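Local coordinates for voltage-sensor containing phosphatase (Ciona intestinalis, PDB 3V0D), which probably dephosphorylates membrane phosphoinositides under the control of membrane voltage, using a PTEN-like tensin-type phosphatase domain and a C2 domain, at residues 67-72 with 121-126; 206-211 with 328-333. The protein carries 1 engineered substitution. One frame throughout, in Å; residues are numbered along the deposited sequence. Where two conformers were deposited one is given.

Contact 1. Residues 67-72 with 121-126; sequences FRIYNL and VIAIHS. Engineered in segment 121-126: S126 (natural residue Cys). With PO4 (phosphate ion), chain C.
In the central sheet of the phosphatase domain, H125 closes a strand just ahead of the phosphate-binding loop and turns its ring onto N71 of the parallel neighbour. Its CG sits between the backbone N and the carbonyl carbon (chi1 80°), which brings one ring face under N71 CA, 3.8 Å from the centroid, a CH-pi contact. I69 CG2 meets the ring edge in plane. H125 ND1 donates to S126 O over 3.0 Å, almost straight and on a lone pair in the carbonyl plane, while NE2 bonds the hydroxyl of Y78, so both ring nitrogens are held. The main chains form a parallel ladder, as in A123 N to R68 O (2.9 Å) and L72 N to H125 O (2.9 Å). On the other face, Y70 CE1 touches I122 CG2 (3.6 Å) at the ring edge, and the phenol packs against helix 100-115, where its OH bonds D109. L72, at the strand end, reaches I124 CG2 with CD2 (3.6 Å), both packing on helix 131-143. S126, engineered from cysteine, bonds phosphate O4 through OG (2.6 Å); R132 and loop amides also hold the anion. The strand leads into the P-loop, HCX5R in the natural sequence of cysteine-dependent phosphatases.

Contact 2. Residues 206-211 with 328-333; sequences GVTITA and TVKLTF
V207 CG2 packs alongside L331 CD2 (3.9 Å), the two side chains rising together from neighbouring strands. The same methyl also meets V329 CG1 at 3.9 Å: chi1 of 54° puts CG1 of V207 between the backbone N and the carbonyl carbon and CG2 anti to the N, where it meets both residues of the facing strand. Beta-branched and leucine side chains suit this face: it is turned to the interior, where F292 of strand 290-295 touches both V329 and L331. Between the strands the main chains pair in antiparallel fashion. T208 and K330 form a hydrogen-bonded pair with two main-chain bonds, T208 N reaching K330 O and T208 O receiving K330 N, with both donors in the carbonyl planes. At the next hydrogen-bonded pair T332 N binds G206 O at 2.9 Å but approaches from above the carbonyl plane, and the return bond from G206 N to T332 O is weak. Strands 202-210 and 328-335 are neighbours within the five-stranded sheet of the C2 beta-sandwich, whose four-stranded sheet includes 290-295. The opposite face carries threonines and a lysine, residues that can deal with water while keeping a strand extended. One water joins T208 OG1, K330 O and T332 OG1 (2.8 Å), donating to the carbonyl; another donates to T208 O (2.9 Å) and pairs with T328 OG1. K330 runs alongside T208, and the bend of its chain at chi3 (75°) sets CE 3.9 Å from T208 OG1, a contact of its aliphatic part. At the far end T210 and T328 put their hydroxyls together, OG1 to OG1 at 2.7 Å. T210 OG1 also bonds N326 O, two residues before T328, while T210 N reaches T328 O at 3.0 Å.

From the N terminus the chain meets contact 1 first. Strand 67-73 is followed by strand 87-92, which pairs on its other side, and by helix 100-115; strand 121-125 then closes this loop of 48 residues and leads toward helix 131-143. After helix 176-191 the chain enters the C2 domain, where contact 2 opens on strand 202-210. Its loop of 116 residues contains strands and no helix, and it closes only with strand 328-335 near the C terminus. The two loops are therefore in series, neither nested nor crossed. Contact 1 joins two neighbouring parallel strands of the phosphatase sheet, contact 2 two neighbouring antiparallel strands of the five-stranded C2 sheet, with about 38 Å between centres.

Contact 1. Residues 67-72 with 121-126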
ATOM      1  N   PHE A  67     -20.418   7.758  14.669  1.00 16.99           N
ATOM      2  CA  PHE A  67     -19.505   7.004  13.809  1.00 17.12           C
ATOM      3  C   PHE A  67     -19.168   7.730  12.511  1.00 16.40           C
ATOM      4  O   PHE A  67     -19.942   8.556  12.001  1.00 16.70           O
ATOM      5  CB  PHE A  67     -20.077   5.606  13.503  1.00 17.68           C
ATOM      6  CG  PHE A  67     -21.332   5.631  12.669  1.00 17.29           C
ATOM      7  CD1 PHE A  67     -21.250   5.663  11.284  1.00 19.10           C
ATOM      8  CD2 PHE A  67     -22.596   5.653  13.263  1.00 18.22           C
ATOM      9  CE1 PHE A  67     -22.400   5.708  10.499  1.00 20.42           C
ATOM     10  CE2 PHE A  67     -23.751   5.690  12.472  1.00 19.30           C
ATOM     11  CZ  PHE A  67     -23.640   5.727  11.099  1.00 20.29           C
ATOM     12  N   ARG A  68     -18.017   7.362  11.951  1.00 16.02           N
ATOM     13  CA  ARG A  68     -17.611   7.796  10.620  1.00 15.77           C
ATOM     14  C   ARG A  68     -17.038   6.569   9.930  1.00 15.21           C
ATOM     15  O   ARG A  68     -16.221   5.848  10.524  1.00 15.92           O
ATOM     16  CB  ARG A  68     -16.608   8.931  10.689  1.00 16.48           C
ATOM     17  CG  ARG A  68     -16.299   9.631   9.391  1.00 17.46           C
ATOM     18  CD  ARG A  68     -15.785  11.019   9.698  1.00 18.75           C
ATOM     19  NE  ARG A  68     -15.492  11.823   8.520  1.00 18.78           N
ATOM     20  CZ  ARG A  68     -16.428  12.351   7.739  1.00 19.34           C
ATOM     21  NH1 ARG A  68     -17.710  12.123   8.001  1.00 21.04           N
ATOM     22  NH2 ARG A  68     -16.062  13.101   6.700  1.00 21.71           N
ATOM     23  N   ILE A  69     -17.451   6.346   8.685  1.00 15.06           N
ATOM     24  CA  ILE A  69     -17.018   5.188   7.886  1.00 15.10           C
ATOM     25  C   ILE A  69     -16.046   5.655   6.822  1.00 14.38           C
ATOM     26  O   ILE A  69     -16.311   6.646   6.138  1.00 15.17           O
ATOM     27  CB  ILE A  69     -18.238   4.537   7.185  1.00 15.73           C
ATOM     28  CG1 ILE A  69     -19.415   4.295   8.154  1.00 16.79           C
ATOM     29  CG2 ILE A  69     -17.809   3.256   6.441  1.00 16.37           C
ATOM     30  CD1 ILE A  69     -19.102   3.371   9.308  1.00 17.47           C
ATOM     31  N   TYR A  70     -14.950   4.909   6.656  1.00 14.27           N
ATOM     32  CA  TYR A  70     -13.978   5.180   5.601  1.00 14.23           C
ATOM     33  C   TYR A  70     -13.945   4.009   4.638  1.00 13.83           C
ATOM     34  O   TYR A  70     -13.612   2.879   5.037  1.00 14.73           O
ATOM     35  CB  TYR A  70     -12.586   5.414   6.220  1.00 14.55           C
ATOM     36  CG  TYR A  70     -12.538   6.646   7.083  1.00 14.49           C
ATOM     37  CD1 TYR A  70     -12.868   6.602   8.421  1.00 14.97           C
ATOM     38  CD2 TYR A  70     -12.221   7.889   6.524  1.00 15.06           C
ATOM     39  CE1 TYR A  70     -12.851   7.746   9.220  1.00 15.76           C
ATOM     40  CE2 TYR A  70     -12.214   9.055   7.305  1.00 15.17           C
ATOM     41  CZ  TYR A  70     -12.539   8.960   8.647  1.00 15.04           C
ATOM     42  OH  TYR A  70     -12.518  10.071   9.454  1.00 16.40           O
ATOM     43  N   ASN A  71     -14.305   4.287   3.386  1.00 13.98           N
ATOM     44  CA  ASN A  71     -14.254   3.297   2.312  1.00 13.74           C
ATOM     45  C   ASN A  71     -12.970   3.528   1.536  1.00 14.12           C
ATOM     46  O   ASN A  71     -12.836   4.558   0.864  1.00 14.48           O
ATOM     47  CB  ASN A  71     -15.476   3.449   1.401  1.00 14.26           C
ATOM     48  CG  ASN A  71     -15.392   2.566   0.183  1.00 14.22           C
ATOM     49  OD1 ASN A  71     -14.511   1.721   0.063  1.00 14.46           O
ATOM     50  ND2 ASN A  71     -16.303   2.755  -0.748  1.00 16.11           N
ATOM     51  N   LEU A  72     -12.038   2.579   1.628  1.00 13.65           N
ATOM     52  CA  LEU A  72     -10.707   2.713   1.021  1.00 13.88           C
ATOM     53  C   LEU A  72     -10.635   2.106  -0.379  1.00 14.38           C
ATOM     54  O   LEU A  72      -9.551   2.007  -0.950  1.00 15.72           O
ATOM     55  CB  LEU A  72      -9.662   2.094   1.912  1.00 13.89           C
ATOM     56  CG  LEU A  72      -9.176   2.917   3.095  1.00 15.21           C
ATOM     57  CD1 LEU A  72     -10.266   3.651   3.848  1.00 16.55           C
ATOM     58  CD2 LEU A  72      -8.311   2.087   3.980  1.00 15.02           C
ATOM     59  N   VAL A 121     -16.263   7.133  17.033  1.00 16.69           N
ATOM     60  CA  VAL A 121     -15.513   6.024  16.473  1.00 17.07           C
ATOM     61  C   VAL A 121     -15.303   6.228  14.981  1.00 16.00           C
ATOM     62  O   VAL A 121     -16.070   6.929  14.292  1.00 16.27           O
ATOM     63  CB  VAL A 121     -16.183   4.636  16.742  1.00 17.97           C
ATOM     64  CG1 VAL A 121     -16.480   4.480  18.223  1.00 19.43           C
ATOM     65  CG2 VAL A 121     -17.438   4.411  15.921  1.00 19.76           C
ATOM     66  N   ILE A 122     -14.251   5.573  14.488  1.00 15.98           N
ATOM     67  CA  ILE A 122     -13.996   5.459  13.064  1.00 15.89           C
ATOM     68  C   ILE A 122     -13.995   3.997  12.704  1.00 15.32           C
ATOM     69  O   ILE A 122     -13.458   3.156  13.430  1.00 16.47           O
ATOM     70  CB  ILE A 122     -12.684   6.165  12.632  1.00 15.31           C
ATOM     71  CG1 ILE A 122     -11.433   5.602  13.314  1.00 16.69           C
ATOM     72  CG2 ILE A 122     -12.817   7.672  12.851  1.00 16.61           C
ATOM     73  CD1 ILE A 122     -10.137   6.339  12.940  1.00 18.06           C
ATOM     74  N   ALA A 123     -14.589   3.695  11.548  1.00 15.45           N
ATOM     75  CA  ALA A 123     -14.614   2.329  11.016  1.00 15.41           C
ATOM     76  C   ALA A 123     -14.023   2.371   9.628  1.00 15.09           C
ATOM     77  O   ALA A 123     -14.599   2.993   8.721  1.00 16.42           O
ATOM     78  CB  ALA A 123     -16.027   1.755  11.012  1.00 17.06           C
ATOM     79  N   ILE A 124     -12.876   1.728   9.485  1.00 14.74           N
ATOM     80  CA  ILE A 124     -12.108   1.735   8.248  0.72 14.80           C
ATOM     81  C   ILE A 124     -12.303   0.400   7.563  1.00 14.24           C
ATOM     82  O   ILE A 124     -12.159  -0.649   8.190  1.00 15.22           O
ATOM     83  CB  ILE A 124     -10.636   2.034   8.548  0.72 14.88           C
ATOM     84  CG1 ILE A 124     -10.518   3.408   9.249  0.72 16.24           C
ATOM     85  CG2 ILE A 124      -9.803   1.992   7.282  0.72 15.36           C
ATOM     86  CD1 ILE A 124      -9.181   3.716   9.870  0.72 18.35           C
ATOM     87  N   HIS A 125     -12.658   0.442   6.286  1.00 14.13           N
ATOM     88  CA  HIS A 125     -12.818  -0.786   5.524  1.00 14.49           C
ATOM     89  C   HIS A 125     -12.204  -0.687   4.173  1.00 14.29           C
ATOM     90  O   HIS A 125     -12.044   0.399   3.591  1.00 14.47           O
ATOM     91  CB  HIS A 125     -14.290  -1.249   5.422  1.00 15.42           C
ATOM     92  CG  HIS A 125     -15.102  -0.532   4.388  1.00 14.55           C
ATOM     93  ND1 HIS A 125     -15.061  -0.854   3.046  1.00 15.05           N
ATOM     94  CD2 HIS A 125     -15.992   0.491   4.502  1.00 15.06           C
ATOM     95  CE1 HIS A 125     -15.880  -0.048   2.381  1.00 15.18           C
ATOM     96  NE2 HIS A 125     -16.473   0.763   3.239  1.00 15.69           N
ATOM     97  N   SER A 126     -11.905  -1.862   3.625  1.00 14.86           N
ATOM     98  CA  SER A 126     -11.476  -1.991   2.259  1.00 15.22           C
ATOM     99  C   SER A 126     -12.286  -3.137   1.642  1.00 15.62           C
ATOM    100  O   SER A 126     -13.507  -3.155   1.835  1.00 17.27           O
ATOM    101  CB  SER A 126      -9.958  -2.066   2.155  1.00 15.79           C
ATOM    102  OG  SER A 126      -9.415  -2.944   3.117  1.00 18.24           O
TER
HETATM  103  P   PO4 C   2      -7.890  -5.220   1.330  0.56 16.41           P
HETATM  104  O1  PO4 C   2      -6.842  -5.874   0.414  0.56 20.48           O
HETATM  105  O2  PO4 C   2      -9.085  -4.857   0.479  0.56 19.79           O
HETATM  106  O3  PO4 C   2      -8.269  -6.235   2.371  0.56 22.48           O
HETATM  107  O4  PO4 C   2      -7.309  -4.021   1.946  0.56 22.12           O

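Contact 2. Residues 206-211 with 328-333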
ATOM      1  N   GLY A 206      18.175   5.444 -14.515  1.00 17.85           N
ATOM      2  CA  GLY A 206      18.692   4.096 -14.573  1.00 18.24           C
ATOM      3  C   GLY A 206      17.946   3.155 -13.644  1.00 17.24           C
ATOM      4  O   GLY A 206      17.341   3.592 -12.641  1.00 17.56           O
ATOM      5  N   VAL A 207      17.991   1.859 -13.968  1.00 16.88           N
ATOM      6  CA  VAL A 207      17.478   0.816 -13.101  1.00 17.57           C
ATOM      7  C   VAL A 207      18.484  -0.323 -13.094  1.00 18.18           C
ATOM      8  O   VAL A 207      19.004  -0.697 -14.152  1.00 19.41           O
ATOM      9  CB  VAL A 207      16.029   0.363 -13.499  1.00 18.22           C
ATOM     10  CG1 VAL A 207      15.904  -0.077 -14.993  1.00 20.54           C
ATOM     11  CG2 VAL A 207      15.506  -0.704 -12.546  1.00 19.96           C
ATOM     12  N   THR A 208      18.761  -0.845 -11.901  1.00 18.10           N
ATOM     13  CA  THR A 208      19.720  -1.923 -11.698  1.00 18.92           C
ATOM     14  C   THR A 208      19.026  -3.016 -10.914  1.00 17.78           C
ATOM     15  O   THR A 208      18.437  -2.724  -9.873  1.00 18.55           O
ATOM     16  CB  THR A 208      20.946  -1.411 -10.920  1.00 19.88           C
ATOM     17  OG1 THR A 208      21.504  -0.314 -11.656  1.00 21.71           O
ATOM     18  CG2 THR A 208      22.001  -2.506 -10.749  1.00 21.98           C
ATOM     19  N   ILE A 209      19.104  -4.254 -11.413  1.00 17.94           N
ATOM     20  CA  ILE A 209      18.493  -5.390 -10.742  1.00 18.18           C
ATOM     21  C   ILE A 209      19.581  -6.422 -10.481  1.00 18.85           C
ATOM     22  O   ILE A 209      20.244  -6.884 -11.412  1.00 19.64           O
ATOM     23  CB  ILE A 209      17.375  -6.014 -11.580  1.00 18.02           C
ATOM     24  CG1 ILE A 209      16.365  -4.949 -12.022  1.00 18.32           C
ATOM     25  CG2 ILE A 209      16.720  -7.159 -10.821  1.00 18.90           C
ATOM     26  CD1 ILE A 209      15.266  -5.456 -12.959  1.00 20.37           C
ATOM     27  N   THR A 210      19.747  -6.769  -9.208  1.00 18.94           N
ATOM     28  CA  THR A 210      20.722  -7.784  -8.794  1.00 19.76           C
ATOM     29  C   THR A 210      20.056  -9.132  -8.591  1.00 19.39           C
ATOM     30  O   THR A 210      18.855  -9.201  -8.364  1.00 21.41           O
ATOM     31  CB  THR A 210      21.436  -7.353  -7.503  1.00 20.21           C
ATOM     32  OG1 THR A 210      20.474  -7.229  -6.441  1.00 21.72           O
ATOM     33  CG2 THR A 210      22.184  -6.045  -7.727  1.00 22.28           C
ATOM     34  N   ALA A 211      20.857 -10.202  -8.664  1.00 19.83           N
ATOM     35  CA  ALA A 211      20.363 -11.581  -8.564  1.00 20.11           C
ATOM     36  C   ALA A 211      19.359 -11.879  -9.663  1.00 19.43           C
ATOM     37  O   ALA A 211      18.284 -12.429  -9.420  1.00 20.32           O
ATOM     38  CB  ALA A 211      19.823 -11.925  -7.158  1.00 20.44           C
ATOM     39  N   THR A 328      17.605  -7.306  -5.530  1.00 18.33           N
ATOM     40  CA  THR A 328      17.345  -5.887  -5.223  1.00 18.54           C
ATOM     41  C   THR A 328      17.037  -5.142  -6.503  1.00 17.48           C
ATOM     42  O   THR A 328      17.471  -5.556  -7.590  1.00 18.42           O
ATOM     43  CB  THR A 328      18.548  -5.171  -4.494  1.00 19.25           C
ATOM     44  OG1 THR A 328      19.618  -4.937  -5.412  1.00 20.93           O
ATOM     45  CG2 THR A 328      19.042  -5.946  -3.289  1.00 21.01           C
ATOM     46  N   VAL A 329      16.325  -4.030  -6.365  1.00 17.29           N
ATOM     47  CA  VAL A 329      16.091  -3.103  -7.472  1.00 17.09           C
ATOM     48  C   VAL A 329      16.508  -1.721  -6.997  1.00 17.03           C
ATOM     49  O   VAL A 329      16.089  -1.284  -5.930  1.00 18.14           O
ATOM     50  CB  VAL A 329      14.609  -3.094  -7.905  1.00 17.24           C
ATOM     51  CG1 VAL A 329      14.405  -2.081  -9.052  1.00 17.91           C
ATOM     52  CG2 VAL A 329      14.169  -4.508  -8.360  1.00 18.64           C
ATOM     53  N   LYS A 330      17.339  -1.052  -7.798  1.00 17.19           N
ATOM     54  CA  LYS A 330      17.807   0.311  -7.531  1.00 18.22           C
ATOM     55  C   LYS A 330      17.377   1.216  -8.689  1.00 17.59           C
ATOM     56  O   LYS A 330      17.696   0.914  -9.846  1.00 17.53           O
ATOM     57  CB  LYS A 330      19.322   0.342  -7.370  1.00 19.59           C
ATOM     58  CG  LYS A 330      19.870   1.748  -7.254  1.00 20.97           C
ATOM     59  CD  LYS A 330      21.355   1.781  -7.028  1.00 25.93           C
ATOM     60  CE  LYS A 330      22.113   1.458  -8.276  1.00 29.79           C
ATOM     61  NZ  LYS A 330      23.549   1.761  -8.051  1.00 32.74           N
ATOM     62  N   LEU A 331      16.698   2.320  -8.373  1.00 17.19           N
ATOM     63  CA  LEU A 331      16.488   3.385  -9.338  1.00 17.67           C
ATOM     64  C   LEU A 331      17.500   4.476  -9.112  1.00 18.26           C
ATOM     65  O   LEU A 331      17.725   4.892  -7.958  1.00 19.33           O
ATOM     66  CB  LEU A 331      15.094   4.004  -9.221  1.00 17.59           C
ATOM     67  CG  LEU A 331      13.923   3.047  -9.401  1.00 17.14           C
ATOM     68  CD1 LEU A 331      12.611   3.790  -9.210  1.00 18.86           C
ATOM     69  CD2 LEU A 331      13.973   2.396 -10.773  1.00 19.25           C
ATOM     70  N   THR A 332      18.116   4.935 -10.191  1.00 18.54           N
ATOM     71  CA  THR A 332      18.990   6.106 -10.175  1.00 19.77           C
ATOM     72  C   THR A 332      18.200   7.287 -10.725  1.00 19.15           C
ATOM     73  O   THR A 332      17.444   7.138 -11.690  1.00 19.12           O
ATOM     74  CB  THR A 332      20.236   5.819 -11.032  1.00 21.50           C
ATOM     75  OG1 THR A 332      20.892   4.665 -10.491  1.00 24.13           O
ATOM     76  CG2 THR A 332      21.202   7.000 -11.064  1.00 23.63           C
ATOM     77  N   PHE A 333      18.418   8.468 -10.134  1.00 19.84           N
ATOM     78  CA  PHE A 333      17.668   9.679 -10.481  1.00 20.25           C
ATOM     79  C   PHE A 333      18.596  10.821 -10.866  1.00 21.38           C
ATOM     80  O   PHE A 333      19.719  10.922 -10.348  1.00 24.35           O
ATOM     81  CB  PHE A 333      16.890  10.197  -9.257  1.00 21.18           C
ATOM     82  CG  PHE A 333      15.902   9.217  -8.689  1.00 20.42           C
ATOM     83  CD1 PHE A 333      16.116   8.634  -7.455  1.00 21.94           C
ATOM     84  CD2 PHE A 333      14.734   8.897  -9.384  1.00 21.14           C
ATOM     85  CE1 PHE A 333      15.191   7.752  -6.914  1.00 21.42           C
ATOM     86  CE2 PHE A 333      13.800   8.012  -8.855  1.00 21.51           C
ATOM     87  CZ  PHE A 333      14.039   7.432  -7.616  1.00 20.57           C
TER
HETATM   88  O   HOH W   1      20.059   2.093 -11.159  1.00 21.24           O
HETATM   89  O   HOH W   2      20.053  -3.222  -7.557  1.00 23.54           O